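Local coordinates for CREG-like beta-barrel domain-containing protein (Agrobacterium tumefaciens, PDB 3DNH) that is of unknown function but carries a split-barrel domain of the FMN-binding pyridoxamine 5'-phosphate oxidase type, and so may bind a flavin or related cofactor, at residues V31-L36 / A170-D175; A42-L47 / Y55-N60; I89-A94 / L107-R112; S177-L182 / I219-I224; E199-A204 / G212-T217. All coordinates share one frame; numbering follows the deposited sequence.

Contact 1 of 5, residues V31-L36 / A170-D175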
# COMPACT_ATOMS: atom_id res chain seq x y z
N VAL A 31 17.23 8.27 -2.89
CA VAL A 31 15.99 7.58 -3.29
C VAL A 31 15.03 7.42 -2.10
O VAL A 31 13.82 7.64 -2.22
CB VAL A 31 16.30 6.18 -3.93
CG1 VAL A 31 15.03 5.37 -4.09
CG2 VAL A 31 16.97 6.34 -5.28
N ALA A 32 15.59 7.03 -0.94
CA ALA A 32 14.82 6.93 0.29
C ALA A 32 14.15 8.23 0.74
O ALA A 32 12.98 8.22 1.08
CB ALA A 32 15.71 6.38 1.44
N ARG A 33 14.89 9.33 0.73
CA ARG A 33 14.37 10.62 1.17
C ARG A 33 13.32 11.13 0.20
O ARG A 33 12.37 11.79 0.60
CB ARG A 33 15.51 11.63 1.38
CG ARG A 33 16.21 11.41 2.72
CD ARG A 33 17.32 12.43 2.99
NE ARG A 33 16.74 13.69 3.45
CZ ARG A 33 17.37 14.84 3.37
NH1 ARG A 33 18.60 14.85 2.89
NH2 ARG A 33 16.79 15.97 3.80
N ASP A 34 13.46 10.76 -1.06
CA ASP A 34 12.46 11.12 -2.07
C ASP A 34 11.18 10.36 -1.87
O ASP A 34 10.11 10.95 -1.91
CB ASP A 34 12.98 10.86 -3.49
CG ASP A 34 12.37 11.81 -4.50
OD1 ASP A 34 12.37 13.04 -4.25
OD2 ASP A 34 11.90 11.32 -5.56
N VAL A 35 11.27 9.06 -1.60
CA VAL A 35 10.07 8.26 -1.27
C VAL A 35 9.43 8.77 -0.01
O VAL A 35 8.18 8.81 0.13
CB VAL A 35 10.42 6.75 -1.07
CG1 VAL A 35 9.18 5.95 -0.65
CG2 VAL A 35 11.00 6.16 -2.36
N LEU A 36 10.27 9.12 0.96
CA LEU A 36 9.79 9.65 2.21
C LEU A 36 8.90 10.87 2.00
O LEU A 36 7.80 10.97 2.59
CB LEU A 36 10.93 10.01 3.14
CG LEU A 36 10.60 10.70 4.46
CD1 LEU A 36 9.90 9.80 5.45
CD2 LEU A 36 11.95 11.22 5.02
N ALA A 170 18.96 8.56 11.00
CA ALA A 170 19.59 9.88 10.86
C ALA A 170 19.74 10.31 9.41
O ALA A 170 19.64 11.50 9.11
CB ALA A 170 20.99 9.90 11.55
N ASP A 171 20.00 9.34 8.52
CA ASP A 171 20.17 9.62 7.09
C ASP A 171 18.89 10.18 6.48
O ASP A 171 18.92 10.92 5.52
CB ASP A 171 20.51 8.35 6.31
CG ASP A 171 21.98 7.98 6.39
OD1 ASP A 171 22.84 8.83 6.74
OD2 ASP A 171 22.27 6.79 6.12
N LEU A 172 17.75 9.79 7.04
CA LEU A 172 16.49 10.23 6.48
C LEU A 172 16.07 11.60 6.98
O LEU A 172 15.29 12.29 6.30
CB LEU A 172 15.37 9.23 6.74
CG LEU A 172 15.55 7.82 6.22
CD1 LEU A 172 14.18 7.16 6.33
CD2 LEU A 172 16.04 7.83 4.79
N ARG A 173 16.52 11.98 8.17
CA ARG A 173 16.07 13.24 8.77
C ARG A 173 16.63 14.47 8.12
O ARG A 173 17.77 14.45 7.66
CB ARG A 173 16.43 13.31 10.25
CG ARG A 173 15.26 12.93 11.16
CD ARG A 173 15.60 13.28 12.61
NE ARG A 173 17.03 13.11 12.90
CZ ARG A 173 17.61 11.97 13.28
NH1 ARG A 173 16.89 10.85 13.45
NH2 ARG A 173 18.92 11.94 13.50
N THR A 174 15.85 15.55 8.11
CA THR A 174 16.41 16.84 7.70
C THR A 174 16.92 17.65 8.88
O THR A 174 16.16 17.98 9.78
CB THR A 174 15.37 17.68 6.93
OG1 THR A 174 14.90 16.90 5.84
CG2 THR A 174 16.00 18.97 6.44
N ASP A 175 18.19 18.03 8.84
CA ASP A 175 18.78 18.76 9.95
C ASP A 175 18.38 20.24 9.93
O ASP A 175 18.68 20.96 8.97
CB ASP A 175 20.30 18.59 9.89
CG ASP A 175 21.01 19.13 11.12
OD1 ASP A 175 20.35 19.70 12.03
OD2 ASP A 175 22.24 18.98 11.18
O HOH W 1 14.21 14.26 5.11
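This is a mixed polar and apolar contact between helix 28-38, which packs on the barrel, and the short turn of helix with its following loop at 170-175, on the way to the C-terminal part of the chain. R33 carries the polar half. Its chain bends at chi3 (79°) and crosses the T174 side chain at about a right angle, bringing NH2 to T174 OG1 at 2.9 Å; the bond is bent, 134° at the hydrogen, and the hydroxyl lies tilted from the guanidinium plane. A water at the edge of the guanidinium, in its plane, accepts from R33 NE at 3.1 Å and is also bonded to T174 OG1, bridging the two beside the carbonyl O of L172. The same NH2 forms a salt bridge with D222, so NH2 is held by both T174 OG1 and D222. The apolar half is L172, whose CD2 lies 3.7 Å from A32 CB and whose CB lies 4.3 Å from L36 CD2. Beneath this layer runs strand 106-115: A32 and L36 settle on L107 and L172 on L109, placing the contact between the barrel wall and, through D222, the turn joining strands 215-220 and 223-227.

Contact 2 of 5, residues A42-L47 / Y55-N60; sequences AALATL and YTTATN
The Y55 ring meets T46 at its edge: T46 CG2 lies near the ring plane, 3.7 Å from Y55 CD2, while L78 and N82 of helix 78-85 also touch the tyrosine. The two residues form one rung of an antiparallel beta hairpin, strands 41-47 and 54-63, in the closed six-stranded barrel of this FMN-binding-type fold. T46 and Y55 lie side by side and point the same way; with CG anti to the backbone N (chi1 175°), the ring runs outward beyond the threonine methyl. Three hydrogen-bonded pairs, A42 with T59, L44 with T57 and T46 with Y55, alternate with the non-hydrogen-bonded pairs A43 with A58 and A45 with T56. The bonds of the A42 and T59 pair are nearly straight, 165° for A42 N to T59 O, whereas T46 N to Y55 O bends to 138°. CA-H...O contacts fill the gaps between them, such as T56 CA to L44 O at 3.2 Å.

On the sheet face of A42, L44 and T46, the L44 and T57 side chains run alongside each other, with L44 CD1 3.9 Å from T57 CG2, and I89 and V91 of the adjoining strand pack on L44. The face of A43, A45, T56 and A58 turns to the second subunit, where A43 meets A43 of that subunit and T56 is held by hydrogen bonds. Within the hairpin, the methyl T56 CG2 sits 4.0 Å from A45 CB.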
# COMPACT_ATOMS: atom_id res chain seq x y z
N ALA A 42 0.63 4.79 2.90
CA ALA A 42 1.54 3.94 3.63
C ALA A 42 0.82 2.68 4.13
O ALA A 42 -0.32 2.75 4.55
CB ALA A 42 2.09 4.70 4.83
N ALA A 43 1.49 1.54 4.04
CA ALA A 43 1.12 0.37 4.78
C ALA A 43 1.56 0.60 6.23
O ALA A 43 2.61 1.18 6.50
CB ALA A 43 1.84 -0.84 4.18
N LEU A 44 0.73 0.19 7.18
CA LEU A 44 0.99 0.38 8.59
C LEU A 44 0.74 -0.98 9.22
O LEU A 44 -0.37 -1.55 9.05
CB LEU A 44 -0.07 1.32 9.19
CG LEU A 44 0.16 2.09 10.51
CD1 LEU A 44 -1.14 2.26 11.33
CD2 LEU A 44 1.33 1.61 11.39
N ALA A 45 1.74 -1.46 9.94
CA ALA A 45 1.64 -2.69 10.70
C ALA A 45 1.75 -2.42 12.20
O ALA A 45 2.57 -1.61 12.67
CB ALA A 45 2.71 -3.70 10.24
N THR A 46 0.96 -3.19 12.94
CA THR A 46 0.71 -2.99 14.33
C THR A 46 0.72 -4.43 14.90
O THR A 46 0.69 -5.41 14.13
CB THR A 46 -0.65 -2.25 14.27
OG1 THR A 46 -0.57 -0.86 14.66
CG2 THR A 46 -1.86 -2.99 14.61
N LEU A 47 0.79 -4.57 16.22
CA LEU A 47 0.81 -5.91 16.83
C LEU A 47 -0.45 -6.20 17.63
O LEU A 47 -0.90 -5.38 18.43
CB LEU A 47 2.05 -6.12 17.72
CG LEU A 47 3.48 -6.06 17.14
CD1 LEU A 47 4.52 -6.08 18.28
CD2 LEU A 47 3.76 -7.22 16.16
N TYR A 55 -0.85 -6.94 12.45
CA TYR A 55 -2.13 -6.49 11.95
C TYR A 55 -1.84 -5.27 11.08
O TYR A 55 -1.19 -4.34 11.52
CB TYR A 55 -3.12 -6.15 13.10
CG TYR A 55 -4.41 -5.56 12.59
CD1 TYR A 55 -5.47 -6.38 12.21
CD2 TYR A 55 -4.56 -4.16 12.43
CE1 TYR A 55 -6.66 -5.85 11.72
CE2 TYR A 55 -5.75 -3.62 11.94
CZ TYR A 55 -6.78 -4.46 11.58
OH TYR A 55 -7.94 -3.93 11.07
N THR A 56 -2.33 -5.28 9.84
CA THR A 56 -2.03 -4.24 8.88
C THR A 56 -3.23 -3.37 8.53
O THR A 56 -4.39 -3.83 8.59
CB THR A 56 -1.43 -4.81 7.58
OG1 THR A 56 -2.28 -5.85 7.09
CG2 THR A 56 -0.07 -5.36 7.83
N THR A 57 -2.94 -2.13 8.15
CA THR A 57 -3.93 -1.26 7.48
C THR A 57 -3.24 -0.39 6.44
O THR A 57 -2.02 -0.49 6.27
CB THR A 57 -4.82 -0.42 8.51
OG1 THR A 57 -5.91 0.19 7.81
CG2 THR A 57 -4.01 0.66 9.24
N ALA A 58 -4.01 0.42 5.72
CA ALA A 58 -3.50 1.48 4.87
C ALA A 58 -3.88 2.84 5.46
O ALA A 58 -5.01 3.03 5.92
CB ALA A 58 -4.02 1.36 3.43
N THR A 59 -2.95 3.79 5.41
CA THR A 59 -3.22 5.12 5.97
C THR A 59 -2.52 6.21 5.16
O THR A 59 -1.72 5.89 4.28
CB THR A 59 -2.85 5.18 7.49
OG1 THR A 59 -3.53 6.26 8.13
CG2 THR A 59 -1.31 5.22 7.74
N ASN A 60 -2.85 7.48 5.44
CA ASN A 60 -2.25 8.61 4.75
C ASN A 60 -1.07 9.13 5.58
O ASN A 60 -1.14 9.19 6.81
CB ASN A 60 -3.28 9.74 4.62
CG ASN A 60 -4.57 9.33 3.92
OD1 ASN A 60 -4.57 8.65 2.89
ND2 ASN A 60 -5.70 9.86 4.44

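Contact 3 of 5, residues I89-A94 / L107-R112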
# COMPACT_ATOMS: atom_id res chain seq x y z
N ILE A 89 5.67 -0.37 15.69
CA ILE A 89 4.99 -0.35 14.38
C ILE A 89 5.99 -0.43 13.24
O ILE A 89 7.20 -0.22 13.44
CB ILE A 89 4.10 0.94 14.17
CG1 ILE A 89 4.91 2.25 14.16
CG2 ILE A 89 3.00 1.01 15.27
CD1 ILE A 89 4.10 3.46 13.52
N SER A 90 5.48 -0.72 12.03
CA SER A 90 6.27 -0.61 10.81
C SER A 90 5.41 0.08 9.75
O SER A 90 4.21 -0.16 9.68
CB SER A 90 6.72 -1.99 10.32
OG SER A 90 7.52 -1.89 9.14
N VAL A 91 6.03 0.91 8.90
CA VAL A 91 5.31 1.50 7.75
C VAL A 91 6.09 1.25 6.48
O VAL A 91 7.32 1.18 6.53
CB VAL A 91 5.05 3.03 7.90
CG1 VAL A 91 4.24 3.33 9.12
CG2 VAL A 91 6.37 3.82 7.97
N THR A 92 5.39 1.06 5.37
CA THR A 92 6.04 1.02 4.08
C THR A 92 5.44 2.11 3.24
O THR A 92 4.24 2.17 3.05
CB THR A 92 5.98 -0.34 3.39
OG1 THR A 92 6.63 -1.30 4.24
CG2 THR A 92 6.70 -0.32 1.97
N LEU A 93 6.32 2.99 2.77
CA LEU A 93 5.97 4.05 1.88
C LEU A 93 6.40 3.70 0.47
O LEU A 93 7.51 3.19 0.25
CB LEU A 93 6.62 5.33 2.36
CG LEU A 93 5.92 6.06 3.51
CD1 LEU A 93 5.93 5.23 4.79
CD2 LEU A 93 6.68 7.38 3.76
N ALA A 94 5.53 3.98 -0.51
CA ALA A 94 5.90 3.77 -1.90
C ALA A 94 5.13 4.74 -2.80
O ALA A 94 4.03 5.16 -2.40
CB ALA A 94 5.64 2.33 -2.30
N LEU A 107 10.09 2.04 0.75
CA LEU A 107 10.80 2.44 1.95
C LEU A 107 10.10 1.88 3.17
O LEU A 107 8.93 2.21 3.42
CB LEU A 107 10.96 3.96 1.98
CG LEU A 107 11.43 4.59 3.28
CD1 LEU A 107 12.94 4.32 3.43
CD2 LEU A 107 11.13 6.06 3.28
N THR A 108 10.79 1.01 3.91
CA THR A 108 10.24 0.49 5.16
C THR A 108 10.90 1.19 6.35
O THR A 108 12.12 1.23 6.46
CB THR A 108 10.36 -1.06 5.26
OG1 THR A 108 9.63 -1.64 4.18
CG2 THR A 108 9.76 -1.55 6.56
N LEU A 109 10.07 1.75 7.24
CA LEU A 109 10.53 2.41 8.45
C LEU A 109 9.94 1.69 9.65
O LEU A 109 8.72 1.54 9.75
CB LEU A 109 10.14 3.90 8.45
CG LEU A 109 10.46 4.74 7.19
CD1 LEU A 109 9.77 6.09 7.30
CD2 LEU A 109 11.97 4.95 7.05
N VAL A 110 10.81 1.20 10.53
CA VAL A 110 10.41 0.48 11.72
C VAL A 110 10.67 1.34 12.94
O VAL A 110 11.74 1.92 13.05
CB VAL A 110 11.12 -0.88 11.79
CG1 VAL A 110 10.78 -1.62 13.08
CG2 VAL A 110 10.80 -1.71 10.55
N GLY A 111 9.71 1.44 13.87
CA GLY A 111 9.95 2.20 15.11
C GLY A 111 8.77 2.23 16.05
O GLY A 111 8.06 1.23 16.18
N ARG A 112 8.57 3.36 16.73
CA ARG A 112 7.44 3.50 17.68
C ARG A 112 6.45 4.58 17.26
O ARG A 112 6.83 5.58 16.67
CB ARG A 112 7.93 3.70 19.12
CG ARG A 112 8.55 2.45 19.71
CD ARG A 112 9.28 2.68 21.02
NE ARG A 112 9.88 1.41 21.42
CZ ARG A 112 9.23 0.41 22.04
NH1 ARG A 112 9.88 -0.72 22.30
NH2 ARG A 112 7.95 0.54 22.40
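V91 and L109 are a hydrogen-bonded pair whose side chains cross obliquely, V91 CG2 lying 3.8 Å from L109 CB, in the antiparallel pairing of strands 88-93 and 106-115 within the closed barrel. With chi1 at -59°, V91 places CG2 between its backbone N and carbonyl carbon, where it can reach across to the leucine. I89, L93 and L107 share this sheet face; V35 of helix 28-38 packs on L93 and L107, and A42 of strand 41-47 touches L93. Backbone bonds join I89 with G111, V91 with L109 and L93 with L107, all close to straight, I89 N to G111 O reaching 176° at 2.9 Å.

On the other face, S90, T92 and T108 bring hydroxyls together beside V110. S90 OG, anti to its own N, lies over two methyls, 3.4 Å from T108 CG2 and 3.6 Å from V110 CG2. The hydroxyls of S90, T92 and T108 all bond to T56 of the second subunit, the first two to its OG1 and T108 to its carbonyl O, so these buried polar atoms are satisfied across the dimer interface. The T92 and T108 side chains also cross at a slant, bringing T92 OG1 to 3.0 Å from T108 OG1.

Contact 4 of 5, residues S177-L182 / I219-I224; sequences SGAEEL and IDPDGI
L182 lays its CD2 methyl on the peptide link between D220 and P221, 3.6 Å from both D220 C and P221 N. It reaches there from the first turn of helix 180-194 with CG anti to the backbone N (chi1 177°), which carries the two methyls out over the strand end. The other branch, CD1, meets I219 CG2 at 4.2 Å, the leucine and isoleucine side chains crossing at about a right angle. Ahead of the helix, A179, at its N-cap position, presses its CB on the proline ring: A179 CB to P221 CG is 3.4 Å, tighter than the usual separation of two carbons. P221 is thus gripped by the alanine at CG and by L182 near its N and CD, while M183, L176 and R240 also touch the ring.

No hydrogen bond crosses between the two segments; the polar work is done within the turn. D220 OD1 takes the backbone N of D222 at 2.9 Å, through its anti lone pair, and more weakly that of G223; R234 pairs with the same oxygen in a salt bridge, a partner that would probably help hold the carboxylate as an anion. D220 N to G223 O, 2.8 Å, closes the strands. F247 of helix 244-254 completes the apolar packing on L182 and I219. The D220 OD1 bond to D222 N is an Asx turn, here in the tight beta hairpin of strands 215-220 and 223-227, and the start of helix 180-194 sits on its proline.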
# COMPACT_ATOMS: atom_id res chain seq x y z
N SER A 177 19.17 22.48 12.49
CA SER A 177 20.22 23.25 13.20
C SER A 177 20.93 24.16 12.24
O SER A 177 21.27 23.73 11.15
CB SER A 177 21.27 22.31 13.75
OG SER A 177 20.65 21.26 14.43
N GLY A 178 21.16 25.41 12.64
CA GLY A 178 21.84 26.36 11.76
C GLY A 178 20.89 27.11 10.84
O GLY A 178 21.25 28.16 10.32
N ALA A 179 19.68 26.59 10.68
CA ALA A 179 18.65 27.14 9.77
C ALA A 179 17.44 27.79 10.46
O ALA A 179 16.41 28.00 9.81
CB ALA A 179 18.14 26.06 8.81
N GLU A 180 17.57 28.17 11.74
CA GLU A 180 16.44 28.79 12.45
C GLU A 180 15.84 30.01 11.74
O GLU A 180 14.63 30.18 11.77
CB GLU A 180 16.77 29.14 13.91
CG GLU A 180 18.23 29.33 14.23
CD GLU A 180 19.01 28.02 14.19
OE1 GLU A 180 19.87 27.90 13.30
OE2 GLU A 180 18.77 27.13 15.03
N GLU A 181 16.68 30.83 11.10
CA GLU A 181 16.18 31.98 10.32
C GLU A 181 15.22 31.57 9.19
O GLU A 181 14.13 32.15 9.06
CB GLU A 181 17.34 32.85 9.78
CG GLU A 181 16.98 33.47 8.41
CD GLU A 181 17.57 34.85 8.17
OE1 GLU A 181 18.40 35.30 8.99
OE2 GLU A 181 17.18 35.47 7.15
N LEU A 182 15.61 30.59 8.37
CA LEU A 182 14.71 30.03 7.33
C LEU A 182 13.42 29.46 7.92
O LEU A 182 12.32 29.66 7.41
CB LEU A 182 15.42 28.89 6.60
CG LEU A 182 14.59 28.17 5.53
CD1 LEU A 182 14.37 29.06 4.32
CD2 LEU A 182 15.26 26.85 5.11
N ILE A 219 8.75 24.17 3.41
CA ILE A 219 10.11 24.56 2.97
C ILE A 219 11.07 24.17 4.08
O ILE A 219 10.78 24.39 5.25
CB ILE A 219 10.22 26.09 2.74
CG1 ILE A 219 9.19 26.53 1.67
CG2 ILE A 219 11.69 26.48 2.42
CD1 ILE A 219 8.93 28.02 1.61
N ASP A 220 12.20 23.55 3.70
CA ASP A 220 13.21 23.14 4.70
C ASP A 220 14.61 23.43 4.14
O ASP A 220 14.75 23.84 2.97
CB ASP A 220 12.96 21.67 5.17
CG ASP A 220 13.08 20.64 4.03
OD1 ASP A 220 14.21 20.50 3.47
OD2 ASP A 220 12.07 19.97 3.67
N PRO A 221 15.65 23.26 4.96
CA PRO A 221 16.97 23.58 4.39
C PRO A 221 17.39 22.83 3.11
O PRO A 221 18.27 23.32 2.37
CB PRO A 221 17.93 23.24 5.55
CG PRO A 221 17.11 23.48 6.77
CD PRO A 221 15.74 22.92 6.40
N ASP A 222 16.81 21.67 2.87
CA ASP A 222 17.24 20.82 1.75
C ASP A 222 16.30 20.91 0.52
O ASP A 222 16.67 20.50 -0.61
CB ASP A 222 17.34 19.35 2.21
CG ASP A 222 18.51 19.12 3.15
OD1 ASP A 222 19.46 19.94 3.17
OD2 ASP A 222 18.48 18.11 3.88
N GLY A 223 15.14 21.51 0.73
CA GLY A 223 14.21 21.71 -0.39
C GLY A 223 12.78 22.01 0.01
O GLY A 223 12.52 22.47 1.12
N ILE A 224 11.85 21.71 -0.90
CA ILE A 224 10.49 22.20 -0.80
C ILE A 224 9.56 21.05 -1.13
O ILE A 224 9.71 20.39 -2.19
CB ILE A 224 10.22 23.37 -1.84
CG1 ILE A 224 11.19 24.56 -1.66
CG2 ILE A 224 8.69 23.81 -1.74
CD1 ILE A 224 11.23 25.59 -2.87

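Contact 5 of 5, residues E199-A204 / G212-T217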
# COMPACT_ATOMS: atom_id res chain seq x y z
N GLU A 199 3.13 29.53 -9.56
CA GLU A 199 4.51 29.36 -9.09
C GLU A 199 4.76 27.98 -8.43
O GLU A 199 5.79 27.36 -8.68
CB GLU A 199 4.94 30.46 -8.13
CG GLU A 199 6.44 30.66 -8.08
CD GLU A 199 6.95 31.62 -9.18
OE1 GLU A 199 7.67 32.58 -8.83
OE2 GLU A 199 6.64 31.48 -10.40
N ALA A 200 3.82 27.49 -7.61
CA ALA A 200 4.00 26.16 -6.97
C ALA A 200 4.06 25.06 -8.06
O ALA A 200 4.86 24.12 -7.98
CB ALA A 200 2.91 25.91 -6.02
N SER A 201 3.23 25.22 -9.08
CA SER A 201 3.20 24.27 -10.20
C SER A 201 4.50 24.33 -11.02
O SER A 201 5.05 23.27 -11.39
CB SER A 201 1.97 24.54 -11.06
OG SER A 201 1.86 23.56 -12.08
N ARG A 202 5.06 25.52 -11.24
CA ARG A 202 6.41 25.65 -11.84
C ARG A 202 7.48 24.89 -11.05
O ARG A 202 8.37 24.25 -11.64
CB ARG A 202 6.83 27.10 -12.04
CG ARG A 202 6.15 27.74 -13.25
CD ARG A 202 6.23 29.28 -13.29
NE ARG A 202 7.59 29.79 -13.09
CZ ARG A 202 8.09 30.90 -13.66
NH1 ARG A 202 9.34 31.26 -13.38
NH2 ARG A 202 7.36 31.62 -14.52
N LEU A 203 7.42 24.99 -9.73
CA LEU A 203 8.37 24.28 -8.84
C LEU A 203 8.15 22.78 -8.88
O LEU A 203 9.13 22.02 -8.89
CB LEU A 203 8.26 24.77 -7.38
CG LEU A 203 8.47 26.26 -7.13
CD1 LEU A 203 8.13 26.60 -5.68
CD2 LEU A 203 9.94 26.65 -7.44
N ALA A 204 6.88 22.36 -8.93
CA ALA A 204 6.58 20.94 -9.00
C ALA A 204 7.09 20.34 -10.33
O ALA A 204 7.63 19.23 -10.34
CB ALA A 204 5.12 20.70 -8.82
N GLY A 212 -0.54 21.14 -12.73
CA GLY A 212 -1.72 20.90 -11.91
C GLY A 212 -1.93 22.02 -10.93
O GLY A 212 -1.29 23.08 -11.04
N ARG A 213 -2.85 21.81 -10.00
CA ARG A 213 -3.10 22.82 -8.98
C ARG A 213 -2.26 22.43 -7.78
O ARG A 213 -2.70 21.69 -6.89
CB ARG A 213 -4.60 23.01 -8.68
CG ARG A 213 -5.51 23.36 -9.93
CD ARG A 213 -4.81 24.19 -11.07
NE ARG A 213 -4.50 25.61 -10.76
CZ ARG A 213 -3.29 26.18 -10.83
NH1 ARG A 213 -2.22 25.48 -11.19
NH2 ARG A 213 -3.14 27.49 -10.55
N TRP A 214 -1.01 22.89 -7.82
CA TRP A 214 -0.00 22.64 -6.78
C TRP A 214 0.03 23.70 -5.68
O TRP A 214 -0.26 24.87 -5.93
CB TRP A 214 1.37 22.57 -7.43
CG TRP A 214 1.52 21.34 -8.25
CD1 TRP A 214 1.26 21.21 -9.58
CD2 TRP A 214 1.91 20.04 -7.78
NE1 TRP A 214 1.51 19.92 -9.98
CE2 TRP A 214 1.89 19.17 -8.89
CE3 TRP A 214 2.30 19.54 -6.53
CZ2 TRP A 214 2.24 17.81 -8.79
CZ3 TRP A 214 2.66 18.20 -6.44
CH2 TRP A 214 2.63 17.35 -7.56
N LYS A 215 0.40 23.29 -4.47
CA LYS A 215 0.72 24.20 -3.38
C LYS A 215 2.00 23.74 -2.69
O LYS A 215 2.24 22.54 -2.59
CB LYS A 215 -0.41 24.24 -2.35
CG LYS A 215 -1.73 24.97 -2.83
CD LYS A 215 -1.52 26.50 -3.02
CE LYS A 215 -2.71 27.20 -3.73
NZ LYS A 215 -2.47 28.65 -4.12
N ILE A 216 2.83 24.70 -2.25
CA ILE A 216 3.93 24.43 -1.34
C ILE A 216 3.36 24.08 -0.01
O ILE A 216 2.52 24.84 0.51
CB ILE A 216 4.82 25.62 -1.16
CG1 ILE A 216 5.47 25.97 -2.51
CG2 ILE A 216 5.89 25.38 -0.04
CD1 ILE A 216 6.20 27.25 -2.52
N THR A 217 3.77 22.94 0.52
CA THR A 217 3.32 22.50 1.83
C THR A 217 4.37 22.75 2.89
O THR A 217 4.02 22.95 4.07
CB THR A 217 2.86 21.00 1.85
OG1 THR A 217 3.94 20.16 1.42
CG2 THR A 217 1.67 20.82 0.87
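A204 CB is a bump resting on the flat face of W214: the methyl stands 3.5 Å from the centroid of the five-membered ring, only 14° off the normal, a CH-pi contact with A204 CB nearest to W214 CD2. One turn earlier in helix 199-206, A200 CB fits against the backbone of the other segment, 3.3 Å from W214 O, with W214 CB and I216 CG1 bounding the hollow. The A200 and A204 methyls thus meet the W214 backbone and indole in turn. W214 has CG anti to its carbonyl carbon (chi1 -70°), which folds the indole along the helix; S201 OG approaches its CD1 obliquely at 3.5 Å. That hydroxyl has T211 as its hydrogen-bond partner, and any bond to G212 O is weak. NE1 of the indole is bonded to the K210 carbonyl. Further along, toward the strand, the tips of L203 and I216 meet, CD1 to CD1 at 3.8 Å, the two side chains crossing at a slant. L226 and A233 touch the indole as well. The result is helix 199-206 packed on the three-stranded antiparallel sheet of strands 215-220, 223-227 and 232-236, with W214 at the entry to its first strand.

From the N terminus, helix 28-38 opens contact 1, whose loop closes only at 170-175 and encloses contacts 2 and 3. Contact 2 closes the short hairpin 41-47/54-63 and contact 3 follows it in series; strands 41-47 and 88-93 are barrel neighbours, and both contacts face the second subunit. Contact 1 lies against contact 3, holding helix 28-38 to the barrel. Further on, contact 4 closes a second loop, from the start of helix 180-194 to the turn after strand 215-220, and contact 5 lies within it on the same strand. The salt bridge R33 to D222 joins contacts 1 and 4, and thereby barrel and C-terminal sheet.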